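Local coordinates for protein inosine-uridine nucleoside N-ribohydrolase (Xanthomonas oryzae pv. oryzae, PDB 4KL0) that probably hydrolyses the N-glycosidic bonds of nucleosides and binds a calcium ion, at residues Lys38-Val43 against Arg254-Asn259; Ala237-Ile242 against Thr312-Tyr317; Thr34-Asp39 against Ala77-Gly82; Glu227-Ala232 against Asp318-Leu323; Thr30-Asp35 against Val44-Ala49. All coordinates share one frame; numbering follows the deposited sequence.

Contact 1 (Lys38-Val43 against Arg254-Asn259); sequences KDPDDV and RDVQKN. With CA (calcium ion), chain B.
The aspartate-rich calcium loop of this nucleoside hydrolase fold leans on helix 248-269 through Pro-40, whose ring meets Val-256 and Gln-257 and makes up about half of the small interface. Pro-40 CB lies 4.0 Å from Val-256 CG2, while Pro-40 CG touches the Gln-257 side chain, 3.9 Å from CB and 3.7 Å from OE1. Gln-257 CG stands anti to the backbone N, and a bend at chi2 (70°) folds the amide back to the proline ring. No hydrogen bond crosses here, so the fit rests on shape.

The polar groups of the loop serve its own turn and the calcium. Asp-41 N gives a capping bond to Asp-39 OD1 (3.1 Å) as the chain turns into its helix, and Lys-38 NZ forms a salt bridge with Asp-39 OD2 (2.8 Å). The next residue after Asp-41, Asp-42, binds the calcium through both oxygens, OD2 at 2.5 Å. Around this contact, Tyr-239 of helix 236-243 touches Pro-40 and Gln-257, and Val-43 packs between helices 248-269 and 70-86.

Contact 2 (Ala237-Ile242 against Thr312-Tyr317); sequences AFYEGI and TKLNLY
Phe-238 and Tyr-239 of helix 236-243 hold Leu-314 and Leu-316, in the loop leading into helix 317-325, by a purely side-chain clasp. The tight part centres on Leu-316, whose two methyls are divided between the rings. CD1 sits over one face of Phe-238, 4.1 Å from the ring centroid and 18° off its normal, a CH-pi contact displaced toward the rim on the CZ side. CD2 slides past the other ring to lie 3.3 Å from Tyr-239 OH. Because Phe-238 CG is anti to its own nitrogen (chi1 171°) whereas Tyr-239 takes chi1 -72°, the neighbouring rings are turned against each other: the Phe-238 edge, led by CD2, points at the centre of the Tyr-239 face. Leu-314 CD1 adds a second, smaller touch, 3.9 Å from Tyr-239 CD2, and meets that ring obliquely.

Direct hydrogen bonding between the segments is absent; a water does the work instead. Tyr-239 OH donates to it at 2.6 Å, and it donates in turn to Asn-315 O at 2.9 Å, which helps to hold the phenol end. The far ends are different in character: Ala-237 and Thr-312 are solvent-exposed and pack on nothing across the contact. Helix 226-231 touches Asn-315 and Tyr-317. On the buried side, helix 358-372 touches both Phe-238 and Leu-316, and helix 248-269 lies against Tyr-239.

Contact 3 (Thr34-Asp39 against Ala77-Gly82); sequences TDPNKD and AQLAKG. With CA (calcium ion), chain B.
Leu-79 CD1 lies over one face of the flat amide of Asn-37, almost straight above its carbon, 3.3 Å from Asn-37 CG, 3.5 Å from Asn-37 ND2 and 3.7 Å from Asn-37 OD1. The polar ends of the amide are occupied by other parts of the chain: OD1 is hydrogen-bonded to Tyr-252 OH and ND2 to Leu-114 O, and together these fix its rotation. The Pro-36 ring presents its CB-CG edge to the same helix. This is the calcium loop at the C-terminal end of strand 28-34, in the parallel sheet of a Rossmann-like nucleoside hydrolase fold, packed on helix 70-86.

Leu-79 works as a fork. Its CG is anti to the backbone N (chi1 175°), which carries the isobutyl group out from the helix, and the branches then part: CD1 goes to the asparagine, crossing it at about a right angle, and CD2 goes to Pro-36 CB at 3.8 Å. From the next residue, Ala-80 CB approaches Pro-36 CG at 4.2 Å and adds to the apolar patch under the proline. Asn-37 itself has a positive phi (72°), a left-handed backbone conformation that turns the chain between the proline and Lys-38.

Just before the proline, the loop binds metal. Asp-35 OD1 coordinates the calcium at 2.5 Å, while OD2 of the same carboxylate accepts a hydrogen bond of 2.6 Å from a calcium-bound water.

Contact 4 (Glu227-Ala232 against Asp318-Leu323); sequences EAAYKA and DPLTLL. With CA (calcium ion), chain B.
Ala-229 and Leu-320 mark the closest backbone approach, 7.0 Å between their CA atoms, where the short helix 226-231 passes helix 317-325. Both helices belong to the nucleoside hydrolase fold, the first following strand 221-224 of its central sheet and the second supplying a calcium ligand. That ligand is Asp-318, two residues before the leucine in the first turn of its helix, with its backbone N hydrogen-bonded to Asp-41 OD2. Its carboxylate divides the work: OD2 binds the calcium at 2.4 Å, and OD1 accepts a hydrogen bond of 2.5 Å from a water on the same ion.

Nearly the whole contact is one leucine set among alanines, and no hydrogen bond crosses between the segments. Leu-320, with CG anti to its carbonyl carbon (chi1 -73°) and chi2 extended at 165°, sends CD1 ahead as its touching branch; the residue also touches Phe-334. Ala-232 lies just past the helix, in a last turn closed by its N donating to Ala-229 O at 3.0 Å, and this brings its methyl round to face the leucine, with Ala-232 CB 4.0 Å from Leu-320 CD1. The same leucine methyl lies near the Ala-228 carbonyl oxygen, so backbone as well as methyl groups form the surface it meets. The small alanine side chains probably allow so near an approach: Leu-320 CD1 comes within 3.9 Å of Ala-229 CB and 3.5 Å of Ala-229 CA.

Contact 5 (Thr30-Asp35 against Val44-Ala49); sequences TLLFTD and VTYTIA. With CA (calcium ion), chain B.
Thr-34 and Tyr-46 supply the polar link between strand 28-34 and helix 41-54, the first two elements of a beta-alpha-beta unit in the Rossmann-like core. Tyr-46 OH donates to Thr-34 OG1 at 2.7 Å, with the threonine oxygen near the plane of the ring, at its edge. A chi1 of 179° sets OG1 anti to the backbone N, where it meets both Tyr-46 OH and Asp-42 OD1, the latter by a second hydrogen bond.

The apolar contact is that of Leu-32 CD2 with Tyr-46 CE1 at 3.7 Å, meeting the ring obliquely. Beside the hydrogen bond, Thr-34 CG2 makes a close van der Waals contact with Tyr-46 OH at 3.2 Å.

Metal coordination follows at the strand end, where Asp-35 joins Asp-42, Asp-318 and the Ile-151 carbonyl round the calcium.

Since the tyrosine proton goes to Thr-34 OG1, the threonine probably donates in turn to Asp-42 OD1. A buried chain of hydroxyls thus ends on a calcium ligand, making Thr-34 a second-shell and Tyr-46 a third-shell residue that probably help to orient it.

Overall arrangement
From the N terminus, contact 5 closes the shortest loop, folding helix 41-54 back on strand 28-34. Contact 3 starts from the same strand end, sharing Thr-34 and Asp-35, and reaches on to helix 70-86. Contact 1 leaves from the intervening loop and crosses contact 5, spanning more than two hundred residues to helix 248-269. In the second half, contact 4 closes a loop from helix 226-231 to helix 317-325, with contact 2 nested inside it; contact 1 crosses both. Contacts 1, 3, 4 and 5 each include a calcium ligand, so the ion joins the N-terminal strand loop to the late helix 317-325, while contact 2 holds no calcium ligand and touches contacts 1, 4 and 5.

Contact 1 (Lys38-Val43 against Arg254-Asn259)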
# COMPACT_ATOMS: atom_id res chain seq x y z
N LYS A 38 3.40 10.38 -2.56
CA LYS A 38 3.03 11.43 -1.60
C LYS A 38 3.49 11.05 -0.20
O LYS A 38 3.48 11.86 0.74
CB LYS A 38 1.53 11.80 -1.64
CG LYS A 38 0.49 10.68 -1.63
CD LYS A 38 0.20 10.15 -0.21
CE LYS A 38 -0.98 9.11 -0.23
NZ LYS A 38 -1.18 8.59 1.17
N ASP A 39 3.98 9.82 -0.07
CA ASP A 39 4.59 9.32 1.18
C ASP A 39 5.41 8.08 0.80
O ASP A 39 5.42 7.71 -0.37
CB ASP A 39 3.52 9.05 2.25
CG ASP A 39 2.47 8.00 1.85
OD1 ASP A 39 2.75 7.08 1.05
OD2 ASP A 39 1.33 8.13 2.39
N PRO A 40 6.11 7.41 1.73
CA PRO A 40 6.89 6.25 1.31
C PRO A 40 6.13 4.97 1.08
O PRO A 40 6.67 4.06 0.44
CB PRO A 40 7.84 5.98 2.51
CG PRO A 40 7.66 7.18 3.46
CD PRO A 40 6.31 7.76 3.16
N ASP A 41 4.90 4.89 1.57
CA ASP A 41 4.21 3.60 1.76
C ASP A 41 4.05 2.76 0.51
O ASP A 41 4.29 1.55 0.53
CB ASP A 41 2.81 3.88 2.22
CG ASP A 41 2.73 4.07 3.65
OD1 ASP A 41 3.15 5.18 4.13
OD2 ASP A 41 2.20 3.13 4.28
N ASP A 42 3.56 3.38 -0.58
CA ASP A 42 3.30 2.58 -1.76
C ASP A 42 4.58 2.00 -2.31
O ASP A 42 4.59 0.84 -2.77
CB ASP A 42 2.54 3.41 -2.82
CG ASP A 42 1.21 3.95 -2.29
OD1 ASP A 42 0.19 3.42 -2.75
OD2 ASP A 42 1.21 4.89 -1.41
N VAL A 43 5.66 2.80 -2.30
CA VAL A 43 6.91 2.29 -2.86
C VAL A 43 7.56 1.23 -1.99
O VAL A 43 8.15 0.29 -2.54
CB VAL A 43 7.85 3.44 -3.21
CG1 VAL A 43 9.26 2.91 -3.58
CG2 VAL A 43 7.20 4.20 -4.40
N ARG A 254 14.53 6.01 1.89
CA ARG A 254 15.06 6.65 3.07
C ARG A 254 14.96 8.18 2.96
O ARG A 254 14.57 8.84 3.91
CB ARG A 254 16.51 6.17 3.28
CG ARG A 254 17.18 6.79 4.54
CD ARG A 254 17.88 8.15 4.29
NE ARG A 254 18.57 8.26 3.00
CZ ARG A 254 19.78 7.77 2.76
NH1 ARG A 254 20.42 7.13 3.72
NH2 ARG A 254 20.33 7.88 1.55
N ASP A 255 15.28 8.73 1.79
CA ASP A 255 15.27 10.18 1.61
C ASP A 255 13.83 10.73 1.72
O ASP A 255 13.61 11.74 2.40
CB ASP A 255 15.89 10.62 0.29
CG ASP A 255 17.40 10.38 0.25
OD1 ASP A 255 17.99 10.06 1.31
OD2 ASP A 255 17.95 10.52 -0.87
N VAL A 256 12.86 10.05 1.13
CA VAL A 256 11.49 10.57 1.27
C VAL A 256 10.99 10.51 2.73
O VAL A 256 10.31 11.44 3.23
CB VAL A 256 10.47 9.88 0.29
CG1 VAL A 256 10.88 10.15 -1.06
CG2 VAL A 256 10.37 8.46 0.56
N GLN A 257 11.28 9.42 3.42
CA GLN A 257 10.81 9.35 4.80
C GLN A 257 11.53 10.38 5.66
O GLN A 257 10.94 11.09 6.47
CB GLN A 257 10.95 7.95 5.36
CG GLN A 257 10.61 7.90 6.84
CD GLN A 257 9.15 8.11 7.13
OE1 GLN A 257 8.36 7.15 7.13
NE2 GLN A 257 8.77 9.37 7.35
N LYS A 258 12.85 10.46 5.47
CA LYS A 258 13.58 11.38 6.35
C LYS A 258 13.15 12.83 6.04
O LYS A 258 12.93 13.58 6.98
CB LYS A 258 15.09 11.11 6.22
CG LYS A 258 15.96 11.95 7.12
CD LYS A 258 17.39 11.53 6.90
CE LYS A 258 18.29 12.50 7.63
NZ LYS A 258 19.70 12.27 7.17
N ASN A 259 13.01 13.21 4.78
CA ASN A 259 12.65 14.60 4.47
C ASN A 259 11.21 14.93 4.88
O ASN A 259 10.94 16.03 5.43
CB ASN A 259 13.03 14.99 3.04
CG ASN A 259 14.55 14.82 2.76
OD1 ASN A 259 15.40 15.14 3.62
ND2 ASN A 259 14.88 14.32 1.55
CA CA B . -1.09 4.54 -0.50
O HOH W 1 -2.83 6.40 0.03
O HOH W 2 -0.03 5.86 1.33
O HOH W 3 -2.46 4.05 1.77

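Contact 2 (Ala237-Ile242 against Thr312-Tyr317)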
# COMPACT_ATOMS: atom_id res chain seq x y z
N ALA A 237 15.95 2.61 11.30
CA ALA A 237 16.95 1.65 10.84
C ALA A 237 16.40 0.86 9.66
O ALA A 237 17.21 0.35 8.83
CB ALA A 237 17.38 0.70 11.98
N PHE A 238 15.07 0.73 9.61
CA PHE A 238 14.40 0.07 8.45
C PHE A 238 14.81 0.77 7.16
O PHE A 238 15.25 0.09 6.21
CB PHE A 238 12.87 -0.04 8.60
CG PHE A 238 12.16 -0.50 7.33
CD1 PHE A 238 11.99 -1.86 7.08
CD2 PHE A 238 11.72 0.42 6.39
CE1 PHE A 238 11.37 -2.30 5.92
CE2 PHE A 238 11.10 0.02 5.26
CZ PHE A 238 10.91 -1.37 5.01
N TYR A 239 14.73 2.10 7.13
CA TYR A 239 15.05 2.90 5.94
C TYR A 239 16.56 3.01 5.75
O TYR A 239 17.05 3.09 4.63
CB TYR A 239 14.44 4.30 6.06
CG TYR A 239 12.91 4.23 5.89
CD1 TYR A 239 12.37 4.19 4.63
CD2 TYR A 239 12.03 4.19 6.99
CE1 TYR A 239 11.02 4.11 4.42
CE2 TYR A 239 10.65 4.10 6.80
CZ TYR A 239 10.17 4.04 5.48
OH TYR A 239 8.85 3.97 5.19
N GLU A 240 17.32 3.06 6.86
CA GLU A 240 18.76 3.18 6.72
C GLU A 240 19.32 1.86 6.21
O GLU A 240 20.14 1.88 5.33
CB GLU A 240 19.45 3.63 8.02
CG GLU A 240 19.02 5.07 8.50
CD GLU A 240 19.58 6.23 7.70
OE1 GLU A 240 20.35 6.03 6.73
OE2 GLU A 240 19.24 7.40 8.02
N GLY A 241 18.78 0.76 6.71
CA GLY A 241 19.11 -0.59 6.21
C GLY A 241 18.93 -0.79 4.73
O GLY A 241 19.75 -1.43 4.06
N ILE A 242 17.86 -0.24 4.17
CA ILE A 242 17.60 -0.47 2.75
C ILE A 242 18.34 0.49 1.84
O ILE A 242 18.46 0.25 0.64
CB ILE A 242 16.07 -0.49 2.37
CG1 ILE A 242 15.36 0.81 2.77
CG2 ILE A 242 15.38 -1.67 3.04
CD1 ILE A 242 13.87 0.71 2.43
N THR A 312 11.78 6.28 16.80
CA THR A 312 11.65 4.82 16.85
C THR A 312 10.41 4.20 16.11
O THR A 312 10.34 2.97 15.90
CB THR A 312 11.62 4.31 18.34
OG1 THR A 312 10.36 4.60 18.94
CG2 THR A 312 12.72 4.97 19.14
N LYS A 313 9.44 5.02 15.69
CA LYS A 313 8.14 4.48 15.27
C LYS A 313 7.72 5.12 13.95
O LYS A 313 7.31 6.29 13.96
CB LYS A 313 7.06 4.84 16.30
CG LYS A 313 7.33 4.33 17.73
CD LYS A 313 6.05 4.40 18.58
CE LYS A 313 5.99 5.67 19.43
NZ LYS A 313 4.58 5.96 19.91
N LEU A 314 7.76 4.36 12.85
CA LEU A 314 7.35 4.86 11.53
C LEU A 314 6.32 3.84 10.97
O LEU A 314 6.63 2.63 10.86
CB LEU A 314 8.54 5.00 10.58
CG LEU A 314 9.59 6.02 11.08
CD1 LEU A 314 10.87 5.78 10.32
CD2 LEU A 314 9.06 7.49 10.96
N ASN A 315 5.12 4.31 10.62
CA ASN A 315 4.08 3.37 10.16
C ASN A 315 4.21 2.89 8.71
O ASN A 315 4.58 3.70 7.82
CB ASN A 315 2.73 4.02 10.36
CG ASN A 315 2.45 4.31 11.82
OD1 ASN A 315 2.89 3.56 12.71
ND2 ASN A 315 1.71 5.39 12.08
N LEU A 316 3.99 1.60 8.48
CA LEU A 316 3.96 1.02 7.10
C LEU A 316 2.56 0.46 6.75
O LEU A 316 2.32 -0.76 6.71
CB LEU A 316 5.04 -0.09 6.92
CG LEU A 316 6.47 0.43 6.95
CD1 LEU A 316 7.55 -0.71 6.89
CD2 LEU A 316 6.66 1.54 5.87
N TYR A 317 1.63 1.33 6.42
CA TYR A 317 0.26 0.88 6.27
C TYR A 317 0.09 0.00 5.06
O TYR A 317 -0.52 -1.05 5.11
CB TYR A 317 -0.68 2.08 6.08
CG TYR A 317 -0.53 3.17 7.12
CD1 TYR A 317 -1.16 3.06 8.35
CD2 TYR A 317 0.24 4.30 6.85
CE1 TYR A 317 -1.02 4.06 9.32
CE2 TYR A 317 0.40 5.30 7.81
CZ TYR A 317 -0.24 5.17 9.03
OH TYR A 317 -0.10 6.18 9.98
O HOH W 4 7.21 4.60 7.17

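Contact 3 (Thr34-Asp39 against Ala77-Gly82)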
# COMPACT_ATOMS: atom_id res chain seq x y z
N THR A 34 -3.04 2.07 -6.46
CA THR A 34 -1.98 2.71 -5.65
C THR A 34 -1.76 4.18 -6.01
O THR A 34 -2.20 4.63 -7.07
CB THR A 34 -0.70 1.92 -5.88
OG1 THR A 34 0.41 2.47 -5.17
CG2 THR A 34 -0.35 1.88 -7.35
N ASP A 35 -1.19 4.96 -5.08
CA ASP A 35 -1.03 6.42 -5.24
C ASP A 35 0.36 6.83 -4.75
O ASP A 35 0.48 7.53 -3.76
CB ASP A 35 -2.13 7.20 -4.49
CG ASP A 35 -2.24 6.82 -2.99
OD1 ASP A 35 -1.47 5.93 -2.53
OD2 ASP A 35 -3.05 7.49 -2.28
N PRO A 36 1.39 6.40 -5.47
CA PRO A 36 2.76 6.57 -4.91
C PRO A 36 3.28 8.02 -4.95
O PRO A 36 2.79 8.92 -5.69
CB PRO A 36 3.61 5.71 -5.85
CG PRO A 36 2.87 5.77 -7.21
CD PRO A 36 1.39 5.67 -6.75
N ASN A 37 4.31 8.21 -4.14
CA ASN A 37 5.10 9.47 -4.08
C ASN A 37 4.39 10.65 -3.41
O ASN A 37 4.73 11.80 -3.67
CB ASN A 37 5.68 9.83 -5.43
CG ASN A 37 6.93 10.68 -5.28
OD1 ASN A 37 7.77 10.37 -4.42
ND2 ASN A 37 7.06 11.74 -6.11
N LYS A 38 3.40 10.38 -2.56
CA LYS A 38 3.03 11.43 -1.60
C LYS A 38 3.49 11.05 -0.20
O LYS A 38 3.48 11.86 0.74
CB LYS A 38 1.53 11.80 -1.64
CG LYS A 38 0.49 10.68 -1.63
CD LYS A 38 0.20 10.15 -0.21
CE LYS A 38 -0.98 9.11 -0.23
NZ LYS A 38 -1.18 8.59 1.17
N ASP A 39 3.98 9.82 -0.07
CA ASP A 39 4.59 9.32 1.18
C ASP A 39 5.41 8.08 0.80
O ASP A 39 5.42 7.71 -0.37
CB ASP A 39 3.52 9.05 2.25
CG ASP A 39 2.47 8.00 1.85
OD1 ASP A 39 2.75 7.08 1.05
OD2 ASP A 39 1.33 8.13 2.39
N ALA A 77 2.20 7.42 -12.11
CA ALA A 77 2.33 6.17 -12.82
C ALA A 77 3.74 6.02 -13.41
O ALA A 77 4.31 4.95 -13.39
CB ALA A 77 1.27 6.11 -13.96
N GLN A 78 4.29 7.10 -13.94
CA GLN A 78 5.65 7.10 -14.43
C GLN A 78 6.61 6.79 -13.31
O GLN A 78 7.58 6.06 -13.51
CB GLN A 78 5.99 8.44 -15.04
CG GLN A 78 5.25 8.68 -16.40
CD GLN A 78 5.51 10.07 -16.91
OE1 GLN A 78 6.66 10.52 -16.91
NE2 GLN A 78 4.47 10.78 -17.32
N LEU A 79 6.39 7.35 -12.11
CA LEU A 79 7.24 6.96 -11.00
C LEU A 79 7.13 5.47 -10.60
O LEU A 79 8.11 4.83 -10.33
CB LEU A 79 6.96 7.87 -9.80
CG LEU A 79 7.68 7.55 -8.50
CD1 LEU A 79 7.83 8.81 -7.79
CD2 LEU A 79 6.85 6.56 -7.65
N ALA A 80 5.90 4.95 -10.53
CA ALA A 80 5.72 3.56 -10.22
C ALA A 80 6.46 2.70 -11.23
O ALA A 80 7.19 1.77 -10.85
CB ALA A 80 4.25 3.17 -10.14
N LYS A 81 6.30 3.03 -12.51
CA LYS A 81 6.94 2.20 -13.53
C LYS A 81 8.47 2.32 -13.45
O LYS A 81 9.18 1.31 -13.55
CB LYS A 81 6.36 2.59 -14.89
CG LYS A 81 7.00 1.85 -16.08
CD LYS A 81 6.60 0.40 -16.07
CE LYS A 81 7.00 -0.31 -17.35
NZ LYS A 81 6.68 -1.73 -17.19
N GLY A 82 8.96 3.53 -13.19
CA GLY A 82 10.38 3.72 -12.88
C GLY A 82 10.91 2.86 -11.73
O GLY A 82 12.05 2.35 -11.79
CA CA B . -1.09 4.54 -0.50
O HOH W 1 -2.83 6.40 0.03
O HOH W 2 -0.03 5.86 1.33
O HOH W 3 -2.46 4.05 1.77

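Contact 4 (Glu227-Ala232 against Asp318-Leu323)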
# COMPACT_ATOMS: atom_id res chain seq x y z
N GLU A 227 -4.73 1.42 12.84
CA GLU A 227 -4.32 0.85 14.13
C GLU A 227 -3.45 -0.41 14.03
O GLU A 227 -2.58 -0.68 14.91
CB GLU A 227 -5.57 0.61 15.00
CG GLU A 227 -6.20 1.94 15.44
CD GLU A 227 -7.18 2.51 14.42
OE1 GLU A 227 -7.54 1.78 13.43
OE2 GLU A 227 -7.59 3.68 14.60
N ALA A 228 -3.64 -1.17 12.96
CA ALA A 228 -2.84 -2.36 12.68
C ALA A 228 -1.40 -1.92 12.42
O ALA A 228 -0.46 -2.55 12.88
CB ALA A 228 -3.40 -3.10 11.47
N ALA A 229 -1.22 -0.82 11.68
CA ALA A 229 0.16 -0.36 11.44
C ALA A 229 0.89 0.18 12.67
O ALA A 229 2.12 -0.01 12.80
CB ALA A 229 0.21 0.69 10.31
N TYR A 230 0.16 0.86 13.56
CA TYR A 230 0.79 1.44 14.74
C TYR A 230 1.51 0.34 15.51
O TYR A 230 2.64 0.50 16.00
CB TYR A 230 -0.27 2.10 15.66
CG TYR A 230 -1.05 3.24 15.04
CD1 TYR A 230 -0.58 3.93 13.94
CD2 TYR A 230 -2.28 3.64 15.57
CE1 TYR A 230 -1.32 5.00 13.38
CE2 TYR A 230 -3.02 4.68 15.01
CZ TYR A 230 -2.54 5.36 13.92
OH TYR A 230 -3.28 6.41 13.42
N LYS A 231 0.85 -0.81 15.58
CA LYS A 231 1.42 -1.88 16.37
C LYS A 231 2.73 -2.44 15.78
O LYS A 231 3.63 -2.89 16.52
CB LYS A 231 0.37 -2.96 16.49
CG LYS A 231 0.73 -4.02 17.53
CD LYS A 231 -0.52 -4.75 17.95
CE LYS A 231 -0.27 -5.60 19.17
NZ LYS A 231 -1.14 -6.82 19.05
N ALA A 232 2.86 -2.40 14.46
CA ALA A 232 4.02 -2.96 13.77
C ALA A 232 4.96 -1.88 13.19
O ALA A 232 5.68 -2.12 12.21
CB ALA A 232 3.53 -3.93 12.66
N ASP A 318 0.63 0.45 3.95
CA ASP A 318 0.38 -0.27 2.72
C ASP A 318 1.14 -1.62 2.62
O ASP A 318 0.59 -2.62 2.11
CB ASP A 318 0.70 0.63 1.52
CG ASP A 318 -0.26 1.78 1.39
OD1 ASP A 318 -1.31 1.81 2.06
OD2 ASP A 318 -0.03 2.70 0.57
N PRO A 319 2.39 -1.68 3.09
CA PRO A 319 3.06 -2.98 3.05
C PRO A 319 2.34 -3.98 3.92
O PRO A 319 2.24 -5.14 3.51
CB PRO A 319 4.41 -2.67 3.69
CG PRO A 319 4.68 -1.29 3.24
CD PRO A 319 3.34 -0.58 3.35
N LEU A 320 1.83 -3.57 5.07
CA LEU A 320 1.09 -4.50 5.88
C LEU A 320 -0.18 -4.97 5.19
O LEU A 320 -0.61 -6.11 5.38
CB LEU A 320 0.73 -3.87 7.23
CG LEU A 320 1.95 -3.77 8.14
CD1 LEU A 320 1.64 -2.80 9.33
CD2 LEU A 320 2.34 -5.14 8.70
N THR A 321 -0.82 -4.10 4.42
CA THR A 321 -2.04 -4.48 3.67
C THR A 321 -1.72 -5.60 2.68
O THR A 321 -2.47 -6.57 2.58
CB THR A 321 -2.62 -3.24 2.96
OG1 THR A 321 -2.91 -2.27 3.98
CG2 THR A 321 -3.88 -3.56 2.22
N LEU A 322 -0.61 -5.44 1.97
CA LEU A 322 -0.17 -6.50 1.08
C LEU A 322 0.12 -7.81 1.83
O LEU A 322 -0.33 -8.90 1.35
CB LEU A 322 1.05 -6.02 0.25
CG LEU A 322 1.58 -7.14 -0.67
CD1 LEU A 322 0.52 -7.49 -1.69
CD2 LEU A 322 2.83 -6.69 -1.38
N LEU A 323 0.79 -7.73 2.97
CA LEU A 323 1.06 -8.92 3.77
C LEU A 323 -0.27 -9.54 4.19
O LEU A 323 -0.42 -10.78 4.21
CB LEU A 323 1.95 -8.61 4.96
CG LEU A 323 3.39 -8.15 4.61
CD1 LEU A 323 4.23 -8.04 5.88
CD2 LEU A 323 4.09 -9.15 3.67
CA CA B . -1.09 4.54 -0.50
O HOH W 3 -2.46 4.05 1.77
O HOH W 2 -0.03 5.86 1.33
O HOH W 1 -2.83 6.40 0.03

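Contact 5 (Thr30-Asp35 against Val44-Ala49)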
# COMPACT_ATOMS: atom_id res chain seq x y z
N THR A 30 -1.85 -10.66 -9.12
CA THR A 30 -2.28 -9.55 -8.23
C THR A 30 -2.52 -8.28 -9.00
O THR A 30 -1.69 -7.90 -9.83
CB THR A 30 -1.22 -9.30 -7.12
OG1 THR A 30 -1.11 -10.47 -6.29
CG2 THR A 30 -1.60 -8.10 -6.25
N LEU A 31 -3.66 -7.63 -8.73
CA LEU A 31 -4.03 -6.32 -9.30
C LEU A 31 -3.91 -5.30 -8.15
O LEU A 31 -4.52 -5.50 -7.05
CB LEU A 31 -5.49 -6.31 -9.80
CG LEU A 31 -5.83 -7.55 -10.63
CD1 LEU A 31 -7.35 -7.51 -11.00
CD2 LEU A 31 -4.99 -7.63 -11.86
N LEU A 32 -3.10 -4.26 -8.38
CA LEU A 32 -2.78 -3.27 -7.33
C LEU A 32 -3.30 -1.90 -7.74
O LEU A 32 -3.11 -1.44 -8.87
CB LEU A 32 -1.27 -3.28 -7.12
CG LEU A 32 -0.69 -2.38 -6.05
CD1 LEU A 32 -1.21 -2.84 -4.66
CD2 LEU A 32 0.88 -2.44 -6.02
N PHE A 33 -3.93 -1.20 -6.77
CA PHE A 33 -4.47 0.14 -6.96
C PHE A 33 -3.76 1.05 -5.97
O PHE A 33 -3.76 0.77 -4.77
CB PHE A 33 -5.99 0.12 -6.67
CG PHE A 33 -6.72 -0.85 -7.54
CD1 PHE A 33 -7.37 -0.40 -8.70
CD2 PHE A 33 -6.78 -2.18 -7.19
CE1 PHE A 33 -8.02 -1.36 -9.54
CE2 PHE A 33 -7.43 -3.13 -8.03
CZ PHE A 33 -8.07 -2.65 -9.20
N THR A 34 -3.04 2.07 -6.46
CA THR A 34 -1.98 2.71 -5.65
C THR A 34 -1.76 4.18 -6.01
O THR A 34 -2.20 4.63 -7.07
CB THR A 34 -0.70 1.92 -5.88
OG1 THR A 34 0.41 2.47 -5.17
CG2 THR A 34 -0.35 1.88 -7.35
N ASP A 35 -1.19 4.96 -5.08
CA ASP A 35 -1.03 6.42 -5.24
C ASP A 35 0.36 6.83 -4.75
O ASP A 35 0.48 7.53 -3.76
CB ASP A 35 -2.13 7.20 -4.49
CG ASP A 35 -2.24 6.82 -2.99
OD1 ASP A 35 -1.47 5.93 -2.53
OD2 ASP A 35 -3.05 7.49 -2.28
N VAL A 44 7.40 1.31 -0.66
CA VAL A 44 7.81 0.18 0.18
C VAL A 44 7.01 -1.07 -0.21
O VAL A 44 7.58 -2.18 -0.29
CB VAL A 44 7.61 0.48 1.70
CG1 VAL A 44 8.13 -0.75 2.51
CG2 VAL A 44 8.40 1.76 2.07
N THR A 45 5.72 -0.88 -0.54
CA THR A 45 4.91 -2.04 -0.93
C THR A 45 5.43 -2.64 -2.24
O THR A 45 5.47 -3.88 -2.38
CB THR A 45 3.43 -1.61 -1.12
OG1 THR A 45 3.02 -0.92 0.05
CG2 THR A 45 2.54 -2.83 -1.34
N TYR A 46 5.82 -1.81 -3.22
CA TYR A 46 6.32 -2.33 -4.48
C TYR A 46 7.60 -3.13 -4.19
O TYR A 46 7.86 -4.20 -4.81
CB TYR A 46 6.69 -1.21 -5.47
CG TYR A 46 5.61 -0.22 -5.80
CD1 TYR A 46 4.26 -0.50 -5.56
CD2 TYR A 46 5.91 1.00 -6.34
CE1 TYR A 46 3.26 0.45 -5.82
CE2 TYR A 46 4.95 1.93 -6.64
CZ TYR A 46 3.62 1.66 -6.38
OH TYR A 46 2.71 2.65 -6.64
N THR A 47 8.42 -2.59 -3.26
CA THR A 47 9.71 -3.23 -2.91
C THR A 47 9.50 -4.61 -2.25
O THR A 47 10.09 -5.59 -2.71
CB THR A 47 10.52 -2.33 -2.01
OG1 THR A 47 10.74 -1.10 -2.70
CG2 THR A 47 11.90 -2.92 -1.70
N ILE A 48 8.66 -4.69 -1.22
CA ILE A 48 8.37 -6.03 -0.72
C ILE A 48 7.66 -6.94 -1.71
O ILE A 48 7.88 -8.14 -1.65
CB ILE A 48 7.68 -6.08 0.61
CG1 ILE A 48 6.25 -5.57 0.53
CG2 ILE A 48 8.48 -5.24 1.68
CD1 ILE A 48 5.41 -5.97 1.75
N ALA A 49 6.84 -6.39 -2.61
CA ALA A 49 6.22 -7.22 -3.65
C ALA A 49 7.28 -7.84 -4.55
O ALA A 49 7.08 -8.97 -5.01
CB ALA A 49 5.22 -6.44 -4.49
CA CA B . -1.09 4.54 -0.50
O HOH W 1 -2.83 6.40 0.03
O HOH W 3 -2.46 4.05 1.77
O HOH W 2 -0.03 5.86 1.33